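Proteinase K (Serratia sp., PDB 2B6N) probably cleaves peptide bonds within proteins as a calcium-binding serine endopeptidase of the peptidase S8 (subtilase) family, this chain being its catalytic part. Local coordinates at residues R12-N17 / N22-D27; A235-E240 / T250-T255; D198-G203 / T263-G268; P124-M129 / H229-A234; V42-N47 / G51-G56. One frame throughout, in Å; residues are numbered along the deposited sequence. Where two conformers were deposited one is given.

Contact 1: R12-N17 / N22-D27; sequences RIDQRN and NNYHTD. With CA (calcium ion), chain C.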
# COMPACT_ATOMS: atom_id res chain seq x y z
N ARG A 12 -11.73 8.35 5.45
CA ARG A 12 -11.49 9.44 4.49
C ARG A 12 -11.70 9.07 3.03
O ARG A 12 -12.18 9.90 2.25
CB ARG A 12 -10.07 10.00 4.66
CG ARG A 12 -9.73 11.21 3.71
CD ARG A 12 -10.44 12.49 4.22
NE ARG A 12 -10.45 13.63 3.28
CZ ARG A 12 -11.31 13.79 2.28
NH1 ARG A 12 -12.20 12.84 1.98
NH2 ARG A 12 -11.25 14.89 1.55
N ILE A 13 -11.35 7.84 2.66
CA ILE A 13 -11.24 7.47 1.25
C ILE A 13 -12.59 7.28 0.54
O ILE A 13 -12.67 7.43 -0.68
CB ILE A 13 -10.27 6.26 1.06
CG1 ILE A 13 -8.87 6.60 1.60
CG2 ILE A 13 -10.16 5.87 -0.40
CD1 ILE A 13 -8.24 7.82 0.98
N ASP A 14 -13.64 6.98 1.30
CA ASP A 14 -14.99 6.77 0.71
C ASP A 14 -15.89 8.03 0.60
O ASP A 14 -17.10 7.92 0.35
CB ASP A 14 -15.74 5.61 1.42
CG ASP A 14 -16.34 6.03 2.74
OD1 ASP A 14 -15.82 6.99 3.36
OD2 ASP A 14 -17.37 5.45 3.12
N GLN A 15 -15.28 9.21 0.75
CA GLN A 15 -16.01 10.48 0.67
C GLN A 15 -15.14 11.57 0.02
O GLN A 15 -13.90 11.51 0.08
CB GLN A 15 -16.46 10.91 2.08
CG GLN A 15 -15.32 11.00 3.11
CD GLN A 15 -15.82 11.35 4.49
OE1 GLN A 15 -16.12 10.46 5.30
NE2 GLN A 15 -15.93 12.65 4.77
N ARG A 16 -15.80 12.57 -0.58
CA ARG A 16 -15.06 13.65 -1.28
C ARG A 16 -14.55 14.72 -0.33
O ARG A 16 -13.39 15.17 -0.42
CB ARG A 16 -15.97 14.32 -2.33
CG ARG A 16 -16.54 13.35 -3.38
CD ARG A 16 -15.39 12.77 -4.21
NE ARG A 16 -15.83 11.99 -5.35
CZ ARG A 16 -15.00 11.35 -6.19
NH1 ARG A 16 -13.69 11.36 -5.97
NH2 ARG A 16 -15.51 10.66 -7.22
N ASN A 17 -15.42 15.14 0.58
CA ASN A 17 -15.19 16.29 1.45
C ASN A 17 -15.11 15.91 2.91
O ASN A 17 -15.77 14.94 3.34
CB ASN A 17 -16.34 17.29 1.28
CG ASN A 17 -16.60 17.65 -0.17
OD1 ASN A 17 -15.68 18.00 -0.90
ND2 ASN A 17 -17.86 17.57 -0.59
N ASN A 22 -17.47 9.12 9.97
CA ASN A 22 -17.47 7.96 10.88
C ASN A 22 -18.09 6.71 10.24
O ASN A 22 -18.76 5.90 10.91
CB ASN A 22 -18.21 8.29 12.19
CG ASN A 22 -17.78 7.41 13.36
OD1 ASN A 22 -18.63 6.81 14.07
ND2 ASN A 22 -16.49 7.32 13.58
N ASN A 23 -17.89 6.60 8.93
CA ASN A 23 -18.44 5.50 8.14
C ASN A 23 -17.50 5.11 7.01
O ASN A 23 -16.98 5.99 6.30
CB ASN A 23 -19.78 5.88 7.52
CG ASN A 23 -20.52 4.65 6.98
OD1 ASN A 23 -20.68 4.49 5.77
ND2 ASN A 23 -20.96 3.80 7.87
N TYR A 24 -17.30 3.80 6.85
CA TYR A 24 -16.55 3.29 5.69
C TYR A 24 -17.46 2.37 4.86
O TYR A 24 -17.75 1.24 5.26
CB TYR A 24 -15.23 2.60 6.08
CG TYR A 24 -14.51 2.02 4.87
CD1 TYR A 24 -14.20 2.82 3.78
CD2 TYR A 24 -14.17 0.67 4.81
CE1 TYR A 24 -13.57 2.31 2.65
CE2 TYR A 24 -13.51 0.14 3.68
CZ TYR A 24 -13.24 0.97 2.59
OH TYR A 24 -12.62 0.47 1.47
N HIS A 25 -17.94 2.90 3.74
CA HIS A 25 -18.82 2.15 2.85
C HIS A 25 -18.00 1.32 1.88
O HIS A 25 -16.99 1.80 1.37
CB HIS A 25 -19.72 3.12 2.06
CG HIS A 25 -20.64 2.43 1.11
ND1 HIS A 25 -21.88 1.96 1.48
CD2 HIS A 25 -20.49 2.10 -0.20
CE1 HIS A 25 -22.46 1.36 0.45
NE2 HIS A 25 -21.63 1.43 -0.58
N THR A 26 -18.46 0.10 1.62
CA THR A 26 -17.86 -0.76 0.59
C THR A 26 -18.95 -1.33 -0.32
O THR A 26 -20.03 -1.70 0.15
CB THR A 26 -17.05 -1.93 1.21
OG1 THR A 26 -17.85 -2.63 2.17
CG2 THR A 26 -15.76 -1.41 1.88
N ASP A 27 -18.65 -1.38 -1.61
CA ASP A 27 -19.45 -2.09 -2.62
C ASP A 27 -18.74 -3.35 -3.09
O ASP A 27 -19.35 -4.25 -3.71
CB ASP A 27 -19.69 -1.15 -3.81
CG ASP A 27 -20.43 0.11 -3.40
OD1 ASP A 27 -21.54 -0.01 -2.82
OD2 ASP A 27 -19.89 1.22 -3.60
CA CA C . -16.29 8.06 5.40
O HOH W 1 -18.35 8.44 3.92
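Asp14 meets Asn23, Tyr24 and His25 beside a calcium site built where helix 8-13 runs out and the chain turns back into strand 23-25. Before it in the sequence, Arg12 ties the chain to itself, its NH2 giving Arg16 O a nearly straight bond (2.9 Å, 169°) while NE forms a salt bridge with Asp185. The carboxylate of Asp14 does two jobs. With CG between its backbone N and carbonyl carbon (chi1 78°), OD1 binds calcium at 2.4 Å and OD2 accepts a hydrogen bond from His25 N at 2.7 Å, met from above the carboxylate plane. The CB of Asp14 also lies 4.0 Å from CD1 of Tyr24, whose hydroxyl is hydrogen-bonded to Val87 O. Metal and amide together fix the rotation of this carboxylate. Gln15 OE1 binds the calcium at 2.4 Å, as does the backbone O of Asn23. One water, both Asp11 O and Asp11 OD1, and Asp21 OD1 bring the ligands to seven. The amide of Gln15 is steadied from its other end, where NE2 donates to Asn17 O at 2.7 Å.

Contact 2: A235-E240 / T250-T255; sequences ALYLDE and TNLLKT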
# COMPACT_ATOMS: atom_id res chain seq x y z
N ALA A 235 -7.25 -3.36 -5.24
CA ALA A 235 -7.90 -4.65 -5.02
C ALA A 235 -9.41 -4.56 -5.15
O ALA A 235 -10.04 -5.46 -5.70
CB ALA A 235 -7.53 -5.24 -3.66
N LEU A 236 -10.01 -3.48 -4.63
CA LEU A 236 -11.45 -3.24 -4.84
C LEU A 236 -11.80 -3.16 -6.32
O LEU A 236 -12.77 -3.77 -6.77
CB LEU A 236 -11.90 -1.93 -4.18
CG LEU A 236 -11.78 -1.81 -2.65
CD1 LEU A 236 -12.35 -0.47 -2.18
CD2 LEU A 236 -12.48 -2.95 -1.93
N TYR A 237 -11.00 -2.40 -7.08
CA TYR A 237 -11.27 -2.20 -8.51
C TYR A 237 -11.12 -3.50 -9.28
O TYR A 237 -11.83 -3.74 -10.24
CB TYR A 237 -10.34 -1.15 -9.12
CG TYR A 237 -10.50 0.28 -8.62
CD1 TYR A 237 -9.67 1.27 -9.12
CD2 TYR A 237 -11.45 0.63 -7.65
CE1 TYR A 237 -9.79 2.60 -8.70
CE2 TYR A 237 -11.58 1.97 -7.22
CZ TYR A 237 -10.73 2.94 -7.76
OH TYR A 237 -10.79 4.25 -7.35
N LEU A 238 -10.18 -4.35 -8.86
CA LEU A 238 -9.92 -5.63 -9.53
C LEU A 238 -10.96 -6.70 -9.17
O LEU A 238 -11.13 -7.68 -9.90
CB LEU A 238 -8.50 -6.10 -9.24
CG LEU A 238 -7.38 -5.42 -10.05
CD1 LEU A 238 -5.99 -5.71 -9.44
CD2 LEU A 238 -7.43 -5.82 -11.54
N ASP A 239 -11.63 -6.53 -8.03
CA ASP A 239 -12.80 -7.34 -7.66
C ASP A 239 -13.96 -6.91 -8.57
O ASP A 239 -14.61 -7.75 -9.21
CB ASP A 239 -13.11 -7.09 -6.17
CG ASP A 239 -14.37 -7.80 -5.67
OD1 ASP A 239 -15.07 -8.50 -6.43
OD2 ASP A 239 -14.68 -7.62 -4.47
N GLU A 240 -14.20 -5.60 -8.63
CA GLU A 240 -15.21 -5.01 -9.54
C GLU A 240 -15.01 -5.38 -11.02
O GLU A 240 -15.97 -5.72 -11.73
CB GLU A 240 -15.20 -3.49 -9.37
CG GLU A 240 -16.19 -2.74 -10.26
CD GLU A 240 -15.96 -1.23 -10.26
OE1 GLU A 240 -15.10 -0.75 -9.50
OE2 GLU A 240 -16.65 -0.52 -11.03
N THR A 250 -4.29 2.01 -12.89
CA THR A 250 -3.68 3.32 -12.65
C THR A 250 -4.59 4.45 -13.12
O THR A 250 -4.82 5.42 -12.38
CB THR A 250 -2.29 3.43 -13.34
OG1 THR A 250 -1.45 2.38 -12.87
CG2 THR A 250 -1.62 4.77 -13.02
N ASN A 251 -5.10 4.32 -14.35
CA ASN A 251 -6.01 5.33 -14.90
C ASN A 251 -7.31 5.49 -14.11
O ASN A 251 -7.79 6.62 -13.92
CB ASN A 251 -6.34 5.02 -16.36
CG ASN A 251 -7.19 6.10 -17.00
OD1 ASN A 251 -8.34 5.86 -17.37
ND2 ASN A 251 -6.64 7.31 -17.12
N LEU A 252 -7.86 4.36 -13.65
CA LEU A 252 -9.12 4.36 -12.89
C LEU A 252 -8.91 5.01 -11.52
O LEU A 252 -9.74 5.79 -11.07
CB LEU A 252 -9.67 2.95 -12.73
CG LEU A 252 -11.16 2.80 -12.39
CD1 LEU A 252 -12.06 3.56 -13.41
CD2 LEU A 252 -11.48 1.33 -12.37
N LEU A 253 -7.79 4.69 -10.87
CA LEU A 253 -7.44 5.36 -9.62
C LEU A 253 -7.41 6.88 -9.81
O LEU A 253 -7.94 7.63 -8.99
CB LEU A 253 -6.08 4.87 -9.09
CG LEU A 253 -6.05 3.53 -8.36
CD1 LEU A 253 -4.61 2.98 -8.25
CD2 LEU A 253 -6.67 3.67 -6.97
N LYS A 254 -6.79 7.31 -10.91
CA LYS A 254 -6.62 8.73 -11.19
C LYS A 254 -7.94 9.40 -11.58
O LYS A 254 -8.20 10.52 -11.14
CB LYS A 254 -5.58 8.96 -12.28
CG LYS A 254 -4.15 8.64 -11.85
CD LYS A 254 -3.18 8.92 -12.99
N THR A 255 -8.76 8.72 -12.38
CA THR A 255 -10.03 9.34 -12.83
C THR A 255 -11.09 9.36 -11.73
O THR A 255 -11.96 10.24 -11.69
CB THR A 255 -10.63 8.69 -14.13
OG1 THR A 255 -11.00 7.34 -13.87
CG2 THR A 255 -9.65 8.74 -15.29
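With chi1 at -66°, the CG of Tyr237 stands anti to its carbonyl carbon and the ring projects from helix 223-240 straight at helix 246-256. Leu252 answers with CG anti to its backbone N (chi1 -160°), which brings its CD2 branch to the ring. Between these segments the contact rests on one aromatic side chain set against two leucines, and no hydrogen bond passes between them. Tyr237 CD1 lies 3.7 Å from Leu252 CD2, the methyl coming in obliquely to the ring. Leu252 lies along both CD1 and CE1 of the tyrosine, and Leu253 adds its CD2 at Tyr237 CE1 (3.7 Å). The backbone also takes part, for Leu253 N sits at the ring edge, in its plane, 3.6 Å from Tyr237 CE1. Beyond the leucines the hydroxyl of Tyr237 passes on to Phe275 O, to which it is hydrogen-bonded, and the ring makes a cation-pi contact with Arg256, a residue just past 250-255 that also forms a salt bridge with Glu240 at the end of helix 223-240. A buried aromatic group thereby joins both helices to the C-terminal part of the chain. Leu253, inserted between the elements, also packs on Val230 and Val233 of helix 223-240 and on Ile176 of strand 176-181, so that helix 246-256 is seated against both the long helix and the parallel sheet.

Contact 3: D198-G203 / T263-G268; sequences DIYAPG and TDAKTG. With SO4 (sulfate ion), chain E.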
# COMPACT_ATOMS: atom_id res chain seq x y z
N ASP A 198 1.81 9.71 -8.07
CA ASP A 198 0.58 9.47 -8.82
C ASP A 198 -0.68 9.92 -8.06
O ASP A 198 -1.67 10.33 -8.68
CB ASP A 198 0.48 7.99 -9.21
CG ASP A 198 1.57 7.60 -10.18
OD1 ASP A 198 1.51 8.08 -11.34
OD2 ASP A 198 2.52 6.91 -9.78
N ILE A 199 -0.62 9.85 -6.73
CA ILE A 199 -1.83 10.05 -5.90
C ILE A 199 -1.39 10.27 -4.44
O ILE A 199 -0.25 9.93 -4.07
CB ILE A 199 -2.77 8.81 -6.03
CG1 ILE A 199 -4.21 9.12 -5.58
CG2 ILE A 199 -2.17 7.58 -5.30
CD1 ILE A 199 -5.23 8.14 -6.15
N TYR A 200 -2.28 10.86 -3.65
CA TYR A 200 -2.09 11.03 -2.23
C TYR A 200 -3.11 10.15 -1.50
O TYR A 200 -4.22 9.89 -2.01
CB TYR A 200 -2.33 12.49 -1.84
CG TYR A 200 -1.11 13.39 -1.87
CD1 TYR A 200 -0.94 14.32 -2.90
CD2 TYR A 200 -0.16 13.33 -0.86
CE1 TYR A 200 0.19 15.16 -2.93
CE2 TYR A 200 0.97 14.16 -0.88
CZ TYR A 200 1.12 15.08 -1.91
OH TYR A 200 2.24 15.90 -1.88
N ALA A 201 -2.75 9.70 -0.30
CA ALA A 201 -3.63 8.86 0.53
C ALA A 201 -3.29 9.12 2.01
O ALA A 201 -2.18 9.57 2.32
CB ALA A 201 -3.44 7.37 0.18
N PRO A 202 -4.25 8.86 2.92
CA PRO A 202 -3.99 9.00 4.36
C PRO A 202 -2.75 8.26 4.82
O PRO A 202 -2.63 7.04 4.60
CB PRO A 202 -5.23 8.39 5.01
CG PRO A 202 -6.33 8.75 4.04
CD PRO A 202 -5.65 8.45 2.68
N GLY A 203 -1.85 8.97 5.48
CA GLY A 203 -0.62 8.34 5.96
C GLY A 203 -0.17 8.77 7.34
O GLY A 203 0.67 8.10 7.93
N THR A 263 -3.76 20.19 0.61
CA THR A 263 -3.08 21.47 0.81
C THR A 263 -1.57 21.25 0.97
O THR A 263 -1.12 20.18 1.41
CB THR A 263 -3.69 22.28 1.98
OG1 THR A 263 -3.55 21.55 3.21
CG2 THR A 263 -5.18 22.56 1.72
N ASP A 264 -0.79 22.26 0.58
CA ASP A 264 0.68 22.15 0.55
C ASP A 264 1.14 20.92 -0.24
O ASP A 264 2.12 20.27 0.12
CB ASP A 264 1.26 22.16 1.98
CG ASP A 264 2.78 22.27 2.00
OD1 ASP A 264 3.33 23.11 1.22
OD2 ASP A 264 3.41 21.54 2.81
N ALA A 265 0.43 20.61 -1.33
CA ALA A 265 0.73 19.39 -2.10
C ALA A 265 2.08 19.44 -2.84
O ALA A 265 2.66 18.39 -3.13
CB ALA A 265 -0.38 19.09 -3.04
N LYS A 266 2.57 20.66 -3.09
CA LYS A 266 3.87 20.96 -3.74
C LYS A 266 3.81 20.93 -5.26
O LYS A 266 3.11 20.12 -5.84
CB LYS A 266 5.02 20.08 -3.23
CG LYS A 266 5.22 20.07 -1.69
CD LYS A 266 5.47 21.46 -1.12
N THR A 267 4.60 21.81 -5.89
CA THR A 267 4.68 21.92 -7.34
C THR A 267 4.97 20.56 -7.99
O THR A 267 5.85 19.83 -7.53
CB THR A 267 5.80 22.93 -7.69
OG1 THR A 267 5.46 24.22 -7.16
CG2 THR A 267 6.01 23.06 -9.17
N GLY A 268 4.22 20.22 -9.03
CA GLY A 268 4.43 18.98 -9.77
C GLY A 268 3.67 17.79 -9.22
O GLY A 268 3.48 16.81 -9.94
S SO4 E . 5.59 24.75 -3.64
O1 SO4 E . 4.14 24.70 -3.43
O2 SO4 E . 6.27 25.01 -2.37
O3 SO4 E . 5.91 25.86 -4.54
O4 SO4 E . 6.10 23.52 -4.24
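Strand 199-202 is the outermost strand at one end of the seven-stranded parallel sheet of the subtilase fold, and here Tyr200 fastens it to the loop between strands 258-259 and 272-273 by touching Ala265. The tyrosine points at the loop, its CG anti to its own carbonyl carbon but turned well off the staggered position (chi1 -90°), and spans most of the 8.8 Å that separates the CA atoms of Tyr200 and Ala265. Its hydroxyl OH donates to the backbone O of Ala265 at 2.8 Å. That oxygen lies near the ring plane, where the O-H of a phenol most readily points, and the donor is tilted by 17° from the carbonyl plane. One apolar touch accompanies the bond: CE1 of Tyr200 is 4.0 Å from CB of Ala265. Ala265 O has a second donor in Ser269 OG, so this carbonyl is gripped by two hydroxyls. The backbone of Tyr200 also pairs with Lys272 and Leu274, which brings the chain beyond the loop alongside the strand. Asp264 adds a tie to the surroundings through its salt bridge with Arg187. Farther along the loop a sulfate ion, probably from the crystallisation liquor, has settled; the backbone N of Thr267 bonds its O4 at 2.8 Å in an almost straight line (177°).

Contact 4: P124-M129 / H229-A234; sequences PAVANM and HVAGVA
Val126 and Asn128 face Ala231 and Ala234 where strand 125-129 runs over the long helix 223-240, at the heart of the alpha/beta core of the subtilase fold. The strand and helix segments are almost exactly antiparallel (179°) with their axes 8.5 Å apart at closest approach, and small residues on the helix bring the backbones together, the CA atoms of Asn128 and Ala231 being 6.1 Å apart. The closely packed part surrounds Val126. Its CG2 branch, anti to the backbone N, is 3.9 Å from CB of Ala234 and 4.2 Å from CB of Ala231, while CG1, held between N and the carbonyl carbon (chi1 64°), lies 3.8 Å from Ala231 O. CG2 thus bridges two alanines three residues apart, while CG1 rests on the helix backbone. The contact is sparser around Asn128, where the amide ND2 merely rests 3.7 Å from the methyl CB of Ala231 and forms no hydrogen bond across to the helix segment. Its polar ends turn to residues nearby instead: OD1 bonds Ser130 OG, and ND2 makes a weak bond with Ser227 OG, earlier on the same helix. This side chain is about 5 Å from that of Asp39, predicted to belong to the charge relay system. No touching residue is solvent-exposed; exposure begins only at Pro124, at the start of the strand segment, which takes no part. Strand 125-129 lies between strands 34-39 and 152-156 in the parallel sheet, while helix 72-81 also abuts both partners, Ile80 touching Asn128 as well as Ala231.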
# COMPACT_ATOMS: atom_id res chain seq x y z
N PRO A 124 -6.00 -11.90 -10.68
CA PRO A 124 -5.86 -10.46 -10.40
C PRO A 124 -4.96 -10.24 -9.18
O PRO A 124 -5.18 -10.87 -8.13
CB PRO A 124 -7.30 -10.01 -10.09
CG PRO A 124 -8.19 -11.10 -10.67
CD PRO A 124 -7.40 -12.37 -10.61
N ALA A 125 -3.94 -9.39 -9.34
CA ALA A 125 -2.90 -9.25 -8.32
C ALA A 125 -2.47 -7.80 -8.16
O ALA A 125 -2.36 -7.08 -9.14
CB ALA A 125 -1.67 -10.12 -8.67
N VAL A 126 -2.20 -7.41 -6.92
CA VAL A 126 -1.58 -6.12 -6.62
C VAL A 126 -0.40 -6.39 -5.69
O VAL A 126 -0.45 -7.32 -4.88
CB VAL A 126 -2.59 -5.12 -5.98
CG1 VAL A 126 -3.10 -5.59 -4.63
CG2 VAL A 126 -1.97 -3.73 -5.82
N ALA A 127 0.65 -5.60 -5.81
CA ALA A 127 1.80 -5.72 -4.91
C ALA A 127 2.01 -4.37 -4.25
O ALA A 127 1.92 -3.34 -4.92
CB ALA A 127 3.06 -6.17 -5.65
N ASN A 128 2.31 -4.37 -2.95
CA ASN A 128 2.60 -3.14 -2.22
C ASN A 128 4.04 -3.12 -1.76
O ASN A 128 4.51 -4.11 -1.18
CB ASN A 128 1.69 -3.04 -0.99
CG ASN A 128 1.89 -1.74 -0.23
OD1 ASN A 128 2.68 -1.67 0.75
ND2 ASN A 128 1.23 -0.70 -0.69
N MET A 129 4.72 -2.00 -2.00
CA MET A 129 6.08 -1.79 -1.51
C MET A 129 6.17 -0.55 -0.63
O MET A 129 6.46 0.54 -1.13
CB MET A 129 7.05 -1.67 -2.70
CG MET A 129 7.11 -2.92 -3.56
SD MET A 129 8.39 -2.77 -4.85
CE MET A 129 9.88 -2.88 -3.88
N HIS A 229 -3.30 1.92 1.52
CA HIS A 229 -4.69 2.38 1.24
C HIS A 229 -4.92 2.26 -0.27
O HIS A 229 -5.99 1.78 -0.71
CB HIS A 229 -4.92 3.84 1.70
CG HIS A 229 -5.02 4.02 3.18
ND1 HIS A 229 -3.91 4.16 3.99
CD2 HIS A 229 -6.09 4.17 4.00
CE1 HIS A 229 -4.29 4.35 5.24
NE2 HIS A 229 -5.61 4.35 5.28
N VAL A 230 -3.94 2.70 -1.06
CA VAL A 230 -4.04 2.65 -2.53
C VAL A 230 -4.03 1.23 -3.06
O VAL A 230 -4.81 0.89 -3.96
CB VAL A 230 -2.94 3.54 -3.20
CG1 VAL A 230 -3.06 3.51 -4.76
CG2 VAL A 230 -3.06 4.99 -2.71
N ALA A 231 -3.14 0.39 -2.52
CA ALA A 231 -3.13 -1.03 -2.87
C ALA A 231 -4.48 -1.70 -2.59
O ALA A 231 -4.97 -2.50 -3.41
CB ALA A 231 -2.00 -1.76 -2.11
N GLY A 232 -5.09 -1.35 -1.46
CA GLY A 232 -6.40 -1.88 -1.09
C GLY A 232 -7.48 -1.46 -2.07
O GLY A 232 -8.32 -2.26 -2.43
N VAL A 233 -7.43 -0.21 -2.53
CA VAL A 233 -8.41 0.28 -3.52
C VAL A 233 -8.18 -0.37 -4.89
O VAL A 233 -9.14 -0.74 -5.56
CB VAL A 233 -8.45 1.83 -3.59
CG1 VAL A 233 -9.33 2.34 -4.76
CG2 VAL A 233 -8.96 2.41 -2.25
N ALA A 234 -6.93 -0.51 -5.31
CA ALA A 234 -6.64 -1.35 -6.50
C ALA A 234 -7.34 -2.72 -6.41
O ALA A 234 -7.97 -3.17 -7.38
CB ALA A 234 -5.13 -1.54 -6.69

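Contact 5: V42-N47 / G51-G56; sequences VLNTHN and GRASSG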
# COMPACT_ATOMS: atom_id res chain seq x y z
N VAL A 42 4.47 -10.81 7.44
CA VAL A 42 3.11 -10.57 7.95
C VAL A 42 2.82 -11.59 9.03
O VAL A 42 3.12 -12.78 8.86
CB VAL A 42 2.02 -10.71 6.84
CG1 VAL A 42 0.63 -10.49 7.44
CG2 VAL A 42 2.25 -9.73 5.68
N LEU A 43 2.24 -11.13 10.15
CA LEU A 43 1.74 -12.07 11.16
C LEU A 43 0.45 -12.70 10.61
O LEU A 43 -0.64 -12.13 10.74
CB LEU A 43 1.49 -11.36 12.51
CG LEU A 43 1.08 -12.30 13.66
CD1 LEU A 43 2.27 -13.13 14.14
CD2 LEU A 43 0.45 -11.52 14.81
N ASN A 44 0.59 -13.87 9.97
CA ASN A 44 -0.53 -14.50 9.26
C ASN A 44 -1.71 -14.84 10.16
O ASN A 44 -2.86 -14.83 9.72
CB ASN A 44 -0.09 -15.78 8.52
CG ASN A 44 0.97 -15.52 7.47
OD1 ASN A 44 1.90 -16.33 7.30
ND2 ASN A 44 0.85 -14.41 6.75
N THR A 45 -1.41 -15.11 11.43
CA THR A 45 -2.42 -15.54 12.40
C THR A 45 -3.21 -14.37 13.01
O THR A 45 -4.12 -14.59 13.83
CB THR A 45 -1.78 -16.35 13.56
OG1 THR A 45 -0.71 -15.58 14.12
CG2 THR A 45 -1.20 -17.68 13.04
N HIS A 46 -2.86 -13.15 12.63
CA HIS A 46 -3.58 -11.99 13.20
C HIS A 46 -5.07 -12.09 12.95
O HIS A 46 -5.51 -12.51 11.86
CB HIS A 46 -3.02 -10.63 12.72
CG HIS A 46 -3.38 -9.49 13.62
ND1 HIS A 46 -4.66 -8.96 13.67
CD2 HIS A 46 -2.66 -8.80 14.53
CE1 HIS A 46 -4.70 -7.98 14.56
NE2 HIS A 46 -3.50 -7.87 15.10
N ASN A 47 -5.86 -11.74 13.97
CA ASN A 47 -7.32 -11.81 13.88
C ASN A 47 -7.87 -11.02 12.69
O ASN A 47 -8.89 -11.39 12.12
CB ASN A 47 -7.99 -11.28 15.15
CG ASN A 47 -7.70 -12.13 16.37
OD1 ASN A 47 -7.37 -13.31 16.27
ND2 ASN A 47 -7.84 -11.52 17.55
N GLY A 51 -7.63 -15.90 8.34
CA GLY A 51 -7.22 -16.99 7.45
C GLY A 51 -6.79 -16.58 6.05
O GLY A 51 -6.21 -17.39 5.33
N ARG A 52 -7.04 -15.33 5.67
CA ARG A 52 -6.72 -14.88 4.30
C ARG A 52 -5.25 -14.55 4.07
O ARG A 52 -4.85 -14.27 2.94
CB ARG A 52 -7.60 -13.70 3.88
CG ARG A 52 -9.08 -14.02 3.82
CD ARG A 52 -9.93 -12.76 3.65
NE ARG A 52 -9.97 -11.95 4.88
CZ ARG A 52 -9.45 -10.72 5.00
NH1 ARG A 52 -8.84 -10.14 3.96
NH2 ARG A 52 -9.54 -10.07 6.15
N ALA A 53 -4.44 -14.55 5.13
CA ALA A 53 -3.02 -14.25 4.99
C ALA A 53 -2.18 -15.51 5.04
O ALA A 53 -2.36 -16.37 5.92
CB ALA A 53 -2.54 -13.28 6.08
N SER A 54 -1.22 -15.58 4.12
CA SER A 54 -0.28 -16.69 4.09
C SER A 54 1.10 -16.21 3.66
O SER A 54 1.25 -15.08 3.16
CB SER A 54 -0.80 -17.81 3.18
OG SER A 54 -0.88 -17.38 1.83
N SER A 55 2.10 -17.06 3.84
CA SER A 55 3.47 -16.70 3.44
C SER A 55 3.75 -16.98 1.97
O SER A 55 3.36 -18.02 1.44
CB SER A 55 4.50 -17.42 4.30
OG SER A 55 4.38 -17.06 5.65
N GLY A 56 4.43 -16.04 1.32
CA GLY A 56 4.91 -16.23 -0.04
C GLY A 56 6.33 -16.76 -0.01
O GLY A 56 6.60 -17.93 -0.32
O HOH W 2 3.27 -13.79 5.35
O HOH W 3 -4.42 -15.79 7.83
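Asn44 lies against Ala53, Ser54 and Ser55 in a tight return of the chain, where a type I beta turn from Leu43 to His46 leads toward strand 53-58, an outermost strand of the parallel sheet of the subtilase fold. The turn is closed by the backbone bond from His46 N to Leu43 O (3.1 Å), which sets Asn44 at its first inner corner. Direct polar contact across the segments runs through the side-chain amide. With CG anti to the carbonyl carbon (chi1 -61°), OD1 of Asn44 reaches Ser55 OG at 3.1 Å; this serine hydroxyl may donate to it, although its proton has another acceptor within range. Ser55 OG also makes a weak bond with Ala66 N. Apolar packing is modest. The apolar pair is Val42 CG1 with Ala53 CB, 4.4 Å apart; the CB of Ala53 also meets the amide nitrogen ND2 of Asn44 at 3.6 Å, so that Ala53 CB is approached by both side chains. The loop lies near the predicted charge relay system, the side chain of Val42 being about 6 Å from that of Asp39. Two waters complete the link. One accepts from ND2 of Asn44 and donates to Ser54 O, so both ends of the asparagine amide are turned to the strand. The other joins two backbone carbonyls that could not bond each other directly, donating one proton to Asn44 O at 2.6 Å and one to Ala53 O at 2.9 Å.

In the fold
From the N terminus, contact 1 closes a short loop at the calcium site, and contact 5 closes another between the loop after strand 34-39 and the edge strand 53-58. Contact 4 then spans about a hundred residues to set the central strand 125-129 on helix 223-240. Contact 3 opens within that span and ends beyond it, so the two cross, while contact 2 is nested inside contact 3. Helix 223-240 serves both contacts 2 and 4. Ile13 of contact 1 packs on Pro202 of contact 3 and Val233 of contact 4. Contacts 3 and 5 reach the two outermost strands of one sheet, their centres about 31 Å apart on opposite sides of the chain's centre.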